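Local coordinates for metallo-beta-lactamase domain-containing protein (Thermotoga maritima, PDB 3H3E), which binds a zinc ion and is probably a metal-dependent enzyme of the metallo-beta-lactamase superfamily, although its exact reaction is not established, at residues E121-T124 against M130-L133; E161-L166 against D186-D191; K63-S68 against L79-K84; D73-L78 against A103-N108; V35-V40 against V175-C180. The protein carries 2 engineered substitutions. One frame throughout, in Å; residues are numbered along the deposited sequence.

Interaction 1. Residues E121-T124 against M130-L133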
# COMPACT_ATOMS: atom_id res chain seq x y z
N GLU A 121 9.13 13.33 7.48
CA GLU A 121 10.43 12.67 7.39
C GLU A 121 10.51 11.60 6.29
O GLU A 121 9.49 11.12 5.81
CB GLU A 121 10.78 12.04 8.74
CG GLU A 121 10.42 12.88 9.95
CD GLU A 121 11.08 14.23 9.93
OE1 GLU A 121 11.88 14.47 9.00
OE2 GLU A 121 10.81 15.05 10.84
N ARG A 122 11.74 11.22 5.93
CA ARG A 122 11.97 10.09 5.03
C ARG A 122 11.64 8.79 5.75
O ARG A 122 11.09 7.87 5.15
CB ARG A 122 13.43 10.04 4.54
CG ARG A 122 13.99 11.30 3.86
CD ARG A 122 13.40 11.56 2.46
NE ARG A 122 13.83 10.60 1.44
CZ ARG A 122 13.01 9.82 0.74
NH1 ARG A 122 11.69 9.87 0.94
NH2 ARG A 122 13.51 8.98 -0.17
N ILE A 123 12.00 8.71 7.03
CA ILE A 123 11.69 7.55 7.86
C ILE A 123 11.00 8.01 9.12
O ILE A 123 11.51 8.88 9.83
CB ILE A 123 12.96 6.74 8.28
CG1 ILE A 123 13.64 6.12 7.07
CG2 ILE A 123 12.60 5.64 9.24
CD1 ILE A 123 14.88 6.87 6.62
N THR A 124 9.83 7.45 9.40
CA THR A 124 9.07 7.83 10.58
C THR A 124 8.72 6.58 11.37
O THR A 124 8.14 5.65 10.82
CB THR A 124 7.78 8.55 10.18
OG1 THR A 124 8.10 9.84 9.65
CG2 THR A 124 6.87 8.72 11.37
N MSE A 130 7.79 -0.76 13.80
CA MSE A 130 7.03 -0.33 12.64
C MSE A 130 7.49 1.05 12.19
O MSE A 130 7.72 1.93 13.01
CB MSE A 130 5.52 -0.34 12.94
CG MSE A 130 4.91 -1.75 12.97
SE MSE A 130 3.11 -1.80 12.97
CE MSE A 130 2.83 -0.94 14.51
N PHE A 131 7.64 1.21 10.87
CA PHE A 131 8.14 2.44 10.27
C PHE A 131 7.40 2.78 8.99
O PHE A 131 7.04 1.90 8.22
CB PHE A 131 9.61 2.29 9.88
CG PHE A 131 10.50 1.90 10.99
CD1 PHE A 131 10.72 0.56 11.29
CD2 PHE A 131 11.15 2.86 11.74
CE1 PHE A 131 11.55 0.20 12.31
CE2 PHE A 131 11.98 2.50 12.77
CZ PHE A 131 12.18 1.17 13.06
N LEU A 132 7.23 4.06 8.73
CA LEU A 132 6.74 4.51 7.44
C LEU A 132 7.90 5.08 6.67
O LEU A 132 8.64 5.91 7.19
CB LEU A 132 5.70 5.61 7.61
CG LEU A 132 4.29 5.14 7.88
CD1 LEU A 132 3.47 6.33 8.33
CD2 LEU A 132 3.72 4.50 6.62
N LEU A 133 8.04 4.65 5.42
CA LEU A 133 9.04 5.20 4.53
C LEU A 133 8.39 6.06 3.47
O LEU A 133 7.41 5.67 2.86
CB LEU A 133 9.87 4.08 3.90
CG LEU A 133 11.07 3.76 4.79
CD1 LEU A 133 10.59 3.01 6.01
CD2 LEU A 133 12.09 2.96 4.02
O HOH W 1 7.95 8.70 6.82
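With chi1 at -65°, Ile123 holds CG2 anti to its backbone N and CG1 anti to its carbonyl carbon, and the two branches meet different partners on strand 130-133. Ile123 CG2 lies 4.0 Å from CD2 of Phe131, whose ring it meets at a slant, whereas CG1 of Ile123 is 4.2 Å from CG of Leu133. Ile123 and Leu133, a non-hydrogen-bonded antiparallel pair, run side by side and point the same way. The next pair, Thr124 and Leu132, is hydrogen-bonded and carries its side chains on the other face of the sheet. Thr124 N donates to Leu132 O at 2.9 Å, and Leu132 N answers to Thr124 O at 2.8 Å. Leu132 O receives a second bond from a water, 2.9 Å away, that also donates to Glu121 O and accepts from Thr124 OG1, tying the loop before strand 123-127 to the pair. Arg122 O takes a CA-H contact from Leu133 CA at 3.4 Å, while the guanidinium bonds Pro135 O through NH1. These pairs form the open end of the beta hairpin 123-127/130-133, the edge of one sheet of the metallo-beta-lactamase sandwich.

Interaction 2. Residues E161-L166 against D186-D191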
# COMPACT_ATOMS: atom_id res chain seq x y z
N GLU A 161 4.53 12.31 -4.54
CA GLU A 161 5.31 12.77 -3.41
C GLU A 161 4.61 12.42 -2.10
O GLU A 161 5.18 12.58 -1.02
CB GLU A 161 5.52 14.27 -3.49
CG GLU A 161 6.11 14.76 -4.79
CD GLU A 161 7.60 14.56 -4.88
OE1 GLU A 161 8.17 13.86 -4.00
OE2 GLU A 161 8.22 15.09 -5.83
N ASP A 162 3.37 11.94 -2.21
CA ASP A 162 2.56 11.55 -1.06
C ASP A 162 2.67 10.08 -0.68
O ASP A 162 2.20 9.68 0.37
CB ASP A 162 1.10 11.86 -1.30
CG ASP A 162 0.56 11.20 -2.56
OD1 ASP A 162 1.23 11.28 -3.62
OD2 ASP A 162 -0.55 10.62 -2.51
N GLU A 163 3.30 9.28 -1.53
CA GLU A 163 3.35 7.83 -1.35
C GLU A 163 4.25 7.40 -0.21
O GLU A 163 5.38 7.85 -0.11
CB GLU A 163 3.82 7.15 -2.64
CG GLU A 163 3.84 5.65 -2.55
CD GLU A 163 3.91 5.01 -3.92
OE1 GLU A 163 5.03 4.84 -4.45
OE2 GLU A 163 2.83 4.65 -4.46
N GLN A 164 3.74 6.51 0.63
CA GLN A 164 4.53 5.99 1.75
C GLN A 164 4.26 4.52 1.95
O GLN A 164 3.25 3.99 1.51
CB GLN A 164 4.26 6.77 3.04
CG GLN A 164 2.82 6.88 3.42
CD GLN A 164 2.63 7.68 4.69
OE1 GLN A 164 3.58 8.26 5.21
NE2 GLN A 164 1.41 7.74 5.17
N THR A 165 5.20 3.87 2.62
CA THR A 165 5.20 2.42 2.69
C THR A 165 5.48 2.00 4.12
O THR A 165 6.28 2.61 4.82
CB THR A 165 6.26 1.82 1.73
OG1 THR A 165 5.90 2.14 0.38
CG2 THR A 165 6.32 0.32 1.85
N LEU A 166 4.79 0.96 4.55
CA LEU A 166 4.95 0.46 5.90
C LEU A 166 6.02 -0.63 5.94
O LEU A 166 6.05 -1.50 5.09
CB LEU A 166 3.62 -0.07 6.42
CG LEU A 166 3.62 -0.75 7.78
CD1 LEU A 166 3.96 0.28 8.82
CD2 LEU A 166 2.24 -1.39 8.07
N ASP A 186 10.19 -1.87 -7.00
CA ASP A 186 11.64 -2.02 -6.94
C ASP A 186 12.36 -0.84 -6.27
O ASP A 186 13.24 -1.03 -5.44
CB ASP A 186 12.24 -2.30 -8.33
CG ASP A 186 11.92 -1.22 -9.37
OD1 ASP A 186 10.88 -0.53 -9.27
OD2 ASP A 186 12.72 -1.07 -10.33
N ASN A 187 11.98 0.39 -6.63
CA ASN A 187 12.54 1.57 -5.97
C ASN A 187 12.23 1.57 -4.50
O ASN A 187 13.04 1.97 -3.66
CB ASN A 187 12.00 2.85 -6.62
CG ASN A 187 12.65 3.13 -7.93
OD1 ASN A 187 13.83 2.84 -8.11
ND2 ASN A 187 11.89 3.67 -8.88
N ILE A 188 11.03 1.09 -4.19
CA ILE A 188 10.56 1.05 -2.83
C ILE A 188 11.42 0.09 -2.03
O ILE A 188 11.83 0.41 -0.92
CB ILE A 188 9.07 0.67 -2.79
CG1 ILE A 188 8.23 1.86 -3.27
CG2 ILE A 188 8.68 0.22 -1.41
CD1 ILE A 188 6.76 1.58 -3.46
N LEU A 189 11.72 -1.06 -2.60
CA LEU A 189 12.49 -2.08 -1.88
C LEU A 189 13.94 -1.68 -1.71
O LEU A 189 14.53 -1.90 -0.66
CB LEU A 189 12.40 -3.43 -2.59
CG LEU A 189 11.02 -4.10 -2.57
CD1 LEU A 189 11.11 -5.46 -3.21
CD2 LEU A 189 10.53 -4.23 -1.16
N LEU A 190 14.51 -1.08 -2.74
CA LEU A 190 15.87 -0.58 -2.70
C LEU A 190 15.99 0.53 -1.67
O LEU A 190 16.98 0.61 -0.94
CB LEU A 190 16.29 -0.07 -4.07
CG LEU A 190 16.31 -1.07 -5.23
CD1 LEU A 190 16.30 -0.36 -6.58
CD2 LEU A 190 17.53 -1.96 -5.11
N ASP A 191 14.99 1.40 -1.59
CA ASP A 191 15.02 2.44 -0.57
C ASP A 191 15.06 1.79 0.81
O ASP A 191 15.80 2.22 1.69
CB ASP A 191 13.83 3.39 -0.69
CG ASP A 191 14.13 4.59 -1.59
OD1 ASP A 191 15.02 4.48 -2.46
OD2 ASP A 191 13.48 5.65 -1.42
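Helix 185-193 covers one face of a mixed sheet in the metallo-beta-lactamase sandwich, and here its Ile188 settles onto Glu163 and Thr165, where the chain enters strand 165-170. All three residues are buried. Ile188 serves the contact with two branches. Its CG2, anti to the backbone N with chi1 at -73°, lies 3.8 Å from Thr165 OG1 and 4.0 Å from Thr165 CG2, so it rests against both arms of the threonine fork. The other branch runs extended to CD1, which comes within 3.8 Å of Glu163 OE1 and 4.0 Å of Thr165 OG1. The glutamate crosses Ile188 at about a right angle; its CG is anti to the backbone N and the chain beyond is extended, which carries the carboxylate from the residues ahead of strand 165-170 to the loop that leads into helix 185-193.

There the carboxylate is gripped by two main-chain amides: OE2 accepts from His182 N and OE1 from Arg183 N. Because His182 is a zinc ligand, Glu163 is a second-shell residue that probably steadies the backbone of a first-shell one, and its side chain is about 6 Å from the zinc ion. Ile188 lays a methyl group along one side of this polar cluster.

Around the contact, Thr178 of strand 173-178 touches both Thr165 and Ile188, and Ala136 also packs on Ile188. Farther round the helix, Leu189 turns to Phe224 of helix 214-226, so that helix 185-193 is wedged between that helix and the sheet.

Interaction 3. Residues K63-S68 against L79-K84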
# COMPACT_ATOMS: atom_id res chain seq x y z
N LYS A 63 -6.79 2.34 16.51
CA LYS A 63 -6.82 3.78 16.48
C LYS A 63 -6.12 4.32 15.24
O LYS A 63 -6.58 5.30 14.64
CB LYS A 63 -6.14 4.32 17.74
CG LYS A 63 -5.94 5.81 17.73
CD LYS A 63 -5.09 6.23 18.91
CE LYS A 63 -3.94 5.26 19.12
NZ LYS A 63 -2.84 5.93 19.85
N ASP A 64 -5.01 3.68 14.85
CA ASP A 64 -4.12 4.24 13.84
C ASP A 64 -4.39 3.71 12.45
O ASP A 64 -4.33 2.50 12.21
CB ASP A 64 -2.65 4.00 14.19
CG ASP A 64 -2.19 4.80 15.40
OD1 ASP A 64 -2.26 6.05 15.38
OD2 ASP A 64 -1.74 4.18 16.38
N VAL A 65 -4.67 4.62 11.54
CA VAL A 65 -4.84 4.28 10.14
C VAL A 65 -3.78 4.99 9.31
O VAL A 65 -3.64 6.21 9.40
CB VAL A 65 -6.23 4.71 9.65
CG1 VAL A 65 -6.43 4.30 8.20
CG2 VAL A 65 -7.30 4.13 10.58
N LEU A 66 -3.03 4.23 8.52
CA LEU A 66 -1.98 4.78 7.69
C LEU A 66 -2.45 4.83 6.26
O LEU A 66 -3.07 3.89 5.78
CB LEU A 66 -0.73 3.92 7.75
CG LEU A 66 -0.40 3.32 9.10
CD1 LEU A 66 0.79 2.43 8.95
CD2 LEU A 66 -0.14 4.41 10.13
N ILE A 67 -2.12 5.91 5.57
CA ILE A 67 -2.56 6.09 4.19
C ILE A 67 -1.36 6.08 3.25
O ILE A 67 -0.49 6.94 3.34
CB ILE A 67 -3.29 7.41 4.03
CG1 ILE A 67 -4.56 7.40 4.88
CG2 ILE A 67 -3.66 7.62 2.59
CD1 ILE A 67 -5.53 6.30 4.50
N SER A 68 -1.34 5.10 2.35
CA SER A 68 -0.21 4.92 1.44
C SER A 68 -0.12 6.04 0.41
O SER A 68 0.97 6.43 -0.00
CB SER A 68 -0.33 3.58 0.73
OG SER A 68 -1.57 3.48 0.06
N LEU A 79 -14.11 7.85 5.06
CA LEU A 79 -15.41 8.50 5.14
C LEU A 79 -16.34 7.74 6.06
O LEU A 79 -17.41 8.23 6.38
CB LEU A 79 -16.03 8.60 3.76
CG LEU A 79 -15.20 9.42 2.78
CD1 LEU A 79 -15.90 9.54 1.43
CD2 LEU A 79 -14.93 10.78 3.37
N TYR A 80 -15.93 6.55 6.47
CA TYR A 80 -16.75 5.69 7.30
C TYR A 80 -16.18 5.54 8.70
O TYR A 80 -16.69 4.77 9.51
CB TYR A 80 -16.91 4.30 6.66
CG TYR A 80 -17.65 4.35 5.35
CD1 TYR A 80 -19.02 4.07 5.28
CD2 TYR A 80 -16.99 4.70 4.17
CE1 TYR A 80 -19.71 4.13 4.08
CE2 TYR A 80 -17.67 4.76 2.96
CZ TYR A 80 -19.03 4.48 2.93
OH TYR A 80 -19.71 4.53 1.74
N LEU A 81 -15.10 6.27 8.98
CA LEU A 81 -14.47 6.24 10.29
C LEU A 81 -14.50 7.62 10.94
O LEU A 81 -14.53 8.63 10.25
CB LEU A 81 -13.03 5.74 10.19
CG LEU A 81 -12.83 4.34 9.60
CD1 LEU A 81 -11.36 4.06 9.41
CD2 LEU A 81 -13.50 3.25 10.45
N SER A 82 -14.52 7.62 12.28
CA SER A 82 -14.38 8.83 13.06
C SER A 82 -13.37 8.56 14.18
O SER A 82 -13.23 7.44 14.67
CB SER A 82 -15.72 9.24 13.69
OG SER A 82 -16.80 9.18 12.78
N GLY A 83 -12.66 9.61 14.58
CA GLY A 83 -11.79 9.55 15.74
C GLY A 83 -10.50 8.79 15.55
O GLY A 83 -9.77 8.57 16.51
N LYS A 84 -10.22 8.36 14.33
CA LYS A 84 -8.96 7.69 14.05
C LYS A 84 -7.84 8.72 13.98
O LYS A 84 -8.09 9.90 13.79
CB LYS A 84 -9.03 6.90 12.74
CG LYS A 84 -10.18 5.90 12.69
CD LYS A 84 -9.97 4.72 13.63
CE LYS A 84 -11.26 3.97 13.84
NZ LYS A 84 -11.12 2.81 14.76
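Lys84, Lys63 and Val65 bury the most surface where the two ends of a beta-alpha-beta connection approach each other. Strand 64-66 lies parallel to its neighbour 85-89 in a mixed sheet of the metallo-beta-lactamase fold, and the chain between them passes through helix 72-75 before the loop 81-84 brings it back to the sheet.

Lys84 contributes most. Its CG is anti to the carbonyl carbon, chi1 -55°, and the chain bends again at chi2, -70°, so that the aliphatic part curls over the start of the strand. CB and CD of Lys84 both lie close to the carbonyl oxygen of Lys63, at 3.5 Å and 3.6 Å, and the ammonium group is carried on to Pro62 O, to which NZ is hydrogen-bonded. Lys63 takes part through this carbonyl, while its own side chain starts away from the loop.

Val65 points its side chain at the loop. One methyl, CG2, does the touching: it is 3.9 Å from Lys84 CB and 4.0 Å from Lys84 CG, the two side chains crossing at a slant. Leu81 comes to the same methyl from the loop and also packs on Phe50 and Leu51 of helix 49-56, which links strand, loop and helix in one apolar patch. The backbone of the loop is held by Asn114, whose OD1 accepts from Lys84 N. Leu81 ends in this patch with CD1 4.2 Å from Val65 CG2.

Interaction 4. Residues D73-L78 against A103-N108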
# COMPACT_ATOMS: atom_id res chain seq x y z
N ASP A 73 -9.42 5.03 -3.91
CA ASP A 73 -9.53 3.61 -3.60
C ASP A 73 -8.67 3.20 -2.40
O ASP A 73 -8.66 2.03 -2.02
CB ASP A 73 -9.21 2.72 -4.83
CG ASP A 73 -7.84 3.02 -5.45
OD1 ASP A 73 -7.55 4.21 -5.66
OD2 ASP A 73 -7.04 2.09 -5.73
N HIS A 74 -7.97 4.16 -1.80
CA HIS A 74 -7.13 3.87 -0.63
C HIS A 74 -7.54 4.69 0.57
O HIS A 74 -7.46 4.24 1.70
CB HIS A 74 -5.64 4.08 -0.96
CG HIS A 74 -5.16 3.18 -2.05
ND1 HIS A 74 -4.35 2.09 -1.81
CD2 HIS A 74 -5.44 3.16 -3.37
CE1 HIS A 74 -4.12 1.46 -2.95
NE2 HIS A 74 -4.78 2.08 -3.91
N ALA A 75 -8.03 5.90 0.31
CA ALA A 75 -8.41 6.80 1.39
C ALA A 75 -9.93 6.92 1.56
O ALA A 75 -10.40 7.63 2.44
CB ALA A 75 -7.79 8.17 1.15
N GLY A 76 -10.69 6.20 0.74
CA GLY A 76 -12.12 6.41 0.68
C GLY A 76 -12.92 5.91 1.86
O GLY A 76 -13.89 6.54 2.26
N GLY A 77 -12.53 4.77 2.41
CA GLY A 77 -13.24 4.23 3.55
C GLY A 77 -13.05 5.05 4.80
O GLY A 77 -13.66 4.76 5.82
N LEU A 78 -12.19 6.05 4.75
CA LEU A 78 -12.03 6.96 5.88
C LEU A 78 -13.31 7.75 6.10
O LEU A 78 -13.56 8.27 7.19
CB LEU A 78 -10.88 7.92 5.63
CG LEU A 78 -9.50 7.40 5.98
CD1 LEU A 78 -8.45 8.37 5.46
CD2 LEU A 78 -9.39 7.23 7.48
N ALA A 103 -9.63 11.65 -8.99
CA ALA A 103 -9.31 10.45 -8.22
C ALA A 103 -8.81 10.75 -6.81
O ALA A 103 -8.16 9.93 -6.19
CB ALA A 103 -8.29 9.61 -8.96
N GLY A 104 -9.10 11.93 -6.30
CA GLY A 104 -8.59 12.28 -4.99
C GLY A 104 -9.48 11.81 -3.87
O GLY A 104 -10.43 11.04 -4.07
N ALA A 105 -9.17 12.28 -2.67
CA ALA A 105 -9.93 11.96 -1.48
C ALA A 105 -10.52 13.22 -0.85
O ALA A 105 -9.99 14.32 -1.02
CB ALA A 105 -9.06 11.22 -0.48
N ASP A 106 -11.61 13.07 -0.11
CA ASP A 106 -12.29 14.20 0.50
C ASP A 106 -11.67 14.48 1.86
O ASP A 106 -12.21 14.08 2.88
CB ASP A 106 -13.80 13.93 0.60
CG ASP A 106 -14.60 15.19 0.92
OD1 ASP A 106 -13.98 16.24 1.20
OD2 ASP A 106 -15.84 15.14 0.90
N TRP A 107 -10.54 15.16 1.87
CA TRP A 107 -9.81 15.40 3.11
C TRP A 107 -10.52 16.38 4.02
O TRP A 107 -10.31 16.36 5.23
CB TRP A 107 -8.37 15.88 2.84
CG TRP A 107 -7.60 14.87 2.08
CD1 TRP A 107 -7.25 14.92 0.76
CD2 TRP A 107 -7.14 13.61 2.57
NE1 TRP A 107 -6.58 13.78 0.40
CE2 TRP A 107 -6.49 12.96 1.50
CE3 TRP A 107 -7.19 12.97 3.81
CZ2 TRP A 107 -5.90 11.70 1.64
CZ3 TRP A 107 -6.61 11.73 3.95
CH2 TRP A 107 -5.98 11.11 2.86
N ASN A 108 -11.35 17.25 3.45
CA ASN A 108 -12.07 18.23 4.26
C ASN A 108 -12.98 17.51 5.22
O ASN A 108 -13.10 17.89 6.38
CB ASN A 108 -12.89 19.17 3.39
CG ASN A 108 -12.04 20.08 2.55
OD1 ASN A 108 -11.07 20.68 3.05
ND2 ASN A 108 -12.37 20.20 1.27
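Ala75, in the short helix 72-75, and Leu78, in the 3-10 turn that follows, meet Ala105, in the loop before helix 107-113, and Trp107, its first residue. The indole is placed by its torsions. Trp107 CG is anti to the carbonyl carbon, chi1 -61°, and with chi2 at 106° the six-membered ring swings toward the 73-78 segment, although CB does not point there. The far corner of that ring does the touching: CH2 is 3.9 Å from Ala75 CB, and CZ3 is 4.1 Å from Leu78 CD1, both approached obliquely. Leu78, whose CG is likewise anti to its carbonyl carbon, with chi1 at -84°, extends to bring CD1 to the ring. Ala105 CB is 3.7 Å from Ala75 CB and stands 3.5 Å above the plane of the Trp107 ring, offset toward the rim, so that one methyl serves both neighbours.

Asp106, at the N-cap of helix 107-113, is the centre of an inverse gamma turn, which folds the chain so that Ala105 CB lies over that face of the indole. Leu88 of strand 85-89 and Leu93 also press on the indole.

The 73-78 segment carries the last two residues of the HxHxDH signature of the superfamily, in which His69 and His71 bind zinc. Asp73 and His74, with His236, face one vacant point, which may correspond to the second metal position of binuclear relatives. The contact is wholly apolar, so shape and burial, not directed bonds, fit the residues just after His69 and His71 against the start of helix 107-113 and the loop before it.

Interaction 5. Residues V35-V40 against V175-C180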
# COMPACT_ATOMS: atom_id res chain seq x y z
N VAL A 35 -5.57 -3.35 4.47
CA VAL A 35 -5.02 -4.50 5.17
C VAL A 35 -4.71 -4.13 6.61
O VAL A 35 -4.08 -3.12 6.88
CB VAL A 35 -3.76 -5.04 4.47
CG1 VAL A 35 -2.78 -3.95 4.26
CG2 VAL A 35 -3.14 -6.12 5.30
N LEU A 36 -5.21 -4.95 7.53
CA LEU A 36 -4.94 -4.80 8.94
C LEU A 36 -3.64 -5.52 9.28
O LEU A 36 -3.48 -6.71 9.02
CB LEU A 36 -6.08 -5.39 9.76
CG LEU A 36 -5.97 -5.30 11.28
CD1 LEU A 36 -5.85 -3.87 11.74
CD2 LEU A 36 -7.19 -5.95 11.87
N VAL A 37 -2.70 -4.78 9.85
CA VAL A 37 -1.38 -5.31 10.14
C VAL A 37 -1.10 -5.19 11.62
O VAL A 37 -0.66 -4.15 12.08
CB VAL A 37 -0.31 -4.53 9.39
CG1 VAL A 37 1.05 -5.16 9.64
CG2 VAL A 37 -0.63 -4.50 7.91
N ASP A 38 -1.35 -6.26 12.35
CA ASP A 38 -1.22 -6.23 13.79
C ASP A 38 -2.07 -5.11 14.33
O ASP A 38 -3.30 -5.16 14.25
CB ASP A 38 0.24 -6.03 14.20
CG ASP A 38 0.63 -6.84 15.44
OD1 ASP A 38 0.14 -7.98 15.59
OD2 ASP A 38 1.43 -6.32 16.24
N SER A 39 -1.43 -4.06 14.83
CA SER A 39 -2.14 -3.03 15.57
C SER A 39 -2.37 -1.75 14.77
O SER A 39 -2.67 -0.70 15.34
CB SER A 39 -1.35 -2.68 16.82
OG SER A 39 0.01 -2.48 16.48
N VAL A 40 -2.23 -1.82 13.46
CA VAL A 40 -2.33 -0.62 12.65
C VAL A 40 -3.09 -0.97 11.36
O VAL A 40 -2.94 -2.07 10.84
CB VAL A 40 -0.92 -0.07 12.40
CG1 VAL A 40 -0.48 -0.30 10.98
CG2 VAL A 40 -0.87 1.38 12.75
N VAL A 175 8.74 -7.12 7.04
CA VAL A 175 7.53 -7.25 6.26
C VAL A 175 7.16 -5.89 5.70
O VAL A 175 7.10 -4.90 6.43
CB VAL A 175 6.38 -7.86 7.05
CG1 VAL A 175 5.21 -8.11 6.13
CG2 VAL A 175 6.85 -9.17 7.72
N VAL A 176 6.93 -5.84 4.40
CA VAL A 176 6.72 -4.58 3.71
C VAL A 176 5.31 -4.56 3.16
O VAL A 176 4.89 -5.48 2.48
CB VAL A 176 7.71 -4.41 2.54
CG1 VAL A 176 7.42 -3.12 1.78
CG2 VAL A 176 9.12 -4.42 3.04
N ILE A 177 4.57 -3.50 3.47
CA ILE A 177 3.19 -3.36 3.02
C ILE A 177 3.02 -2.09 2.21
O ILE A 177 3.35 -0.98 2.66
CB ILE A 177 2.20 -3.42 4.19
CG1 ILE A 177 2.24 -4.80 4.84
CG2 ILE A 177 0.78 -3.18 3.69
CD1 ILE A 177 3.32 -4.95 5.82
N THR A 178 2.54 -2.26 0.98
CA THR A 178 2.48 -1.16 0.04
C THR A 178 1.09 -1.12 -0.55
O THR A 178 0.43 -2.15 -0.66
CB THR A 178 3.58 -1.27 -1.05
OG1 THR A 178 3.50 -0.14 -1.91
CG2 THR A 178 3.41 -2.51 -1.87
N GLY A 179 0.63 0.08 -0.89
CA GLY A 179 -0.71 0.25 -1.41
C GLY A 179 -0.74 0.06 -2.90
O GLY A 179 -1.37 -0.85 -3.40
N CYS A 180 -0.03 0.91 -3.63
CA CYS A 180 -0.05 0.81 -5.08
C CYS A 180 1.34 0.85 -5.73
O CYS A 180 1.51 0.44 -6.88
CB CYS A 180 -0.98 1.88 -5.67
SG CYS A 180 -2.38 1.22 -6.55
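Val35 and Val37 of strand 34-37 face Ile177 of strand 173-178 across the core of the metallo-beta-lactamase sandwich, where two mixed sheets pack through apolar side chains. Along the first segment, the alternation of the strand decides who takes part.

Val35 comes first and points at the opposite sheet. Its CG1 sits between the backbone N and the carbonyl carbon, chi1 53°, and is the methyl that reaches over to CG2 of Ile177. The two side chains meet at a slant. Leu36 turns to the other side of its own sheet, where it packs on Ile59 and Pro62. Val37 again faces inward: with CG1 anti to the backbone N, chi1 -176°, it offers CG2 to the isoleucine and also touches Val168 of strand 165-170.

At Asp38 and Ser39 the chain reverses in a type II' beta turn, with Asp38 at positive phi. The turn is closed by a pair of backbone bonds, Val37 N to Val40 O at 2.9 Å and Val40 N to Val37 O at 3.1 Å, which start the hairpin to strand 40-42. Val40 then packs on Leu166 of the facing sheet.

On the partner strand, residues 178-180 lead toward the metal site: Cys180 forms a disulfide with Cys237 and lies against His69, a zinc ligand. Ile177, earlier on this strand, points inward and receives both valines. Its CG2 approaches Val35 CG1 to 3.7 Å, and its CG1 lies 4.2 Å from Val37 CG2.

Interactions 1 and 2 and the 175-180 side of interaction 5 share one mixed sheet, in which strands 130-133, 165-170 and 173-178 are successive neighbours: Leu133 N lies 2.8 Å from Thr165 O, and Leu166 O 3.0 Å from Ile177 N. Residues 35-40 belong to the facing sheet, so interaction 5 bridges the two. Interactions 3 and 4 belong to that facing half and interlock along the chain. The halves also meet where Gln164 NE2 is 2.8 Å from Ile67 O. The zinc ion, bound by His69, His71 and His182, sits at one edge of this sandwich; the side chains of Ala75 and Ile177 are about 10 Å and 14 Å from it, that of Glu163 nearer.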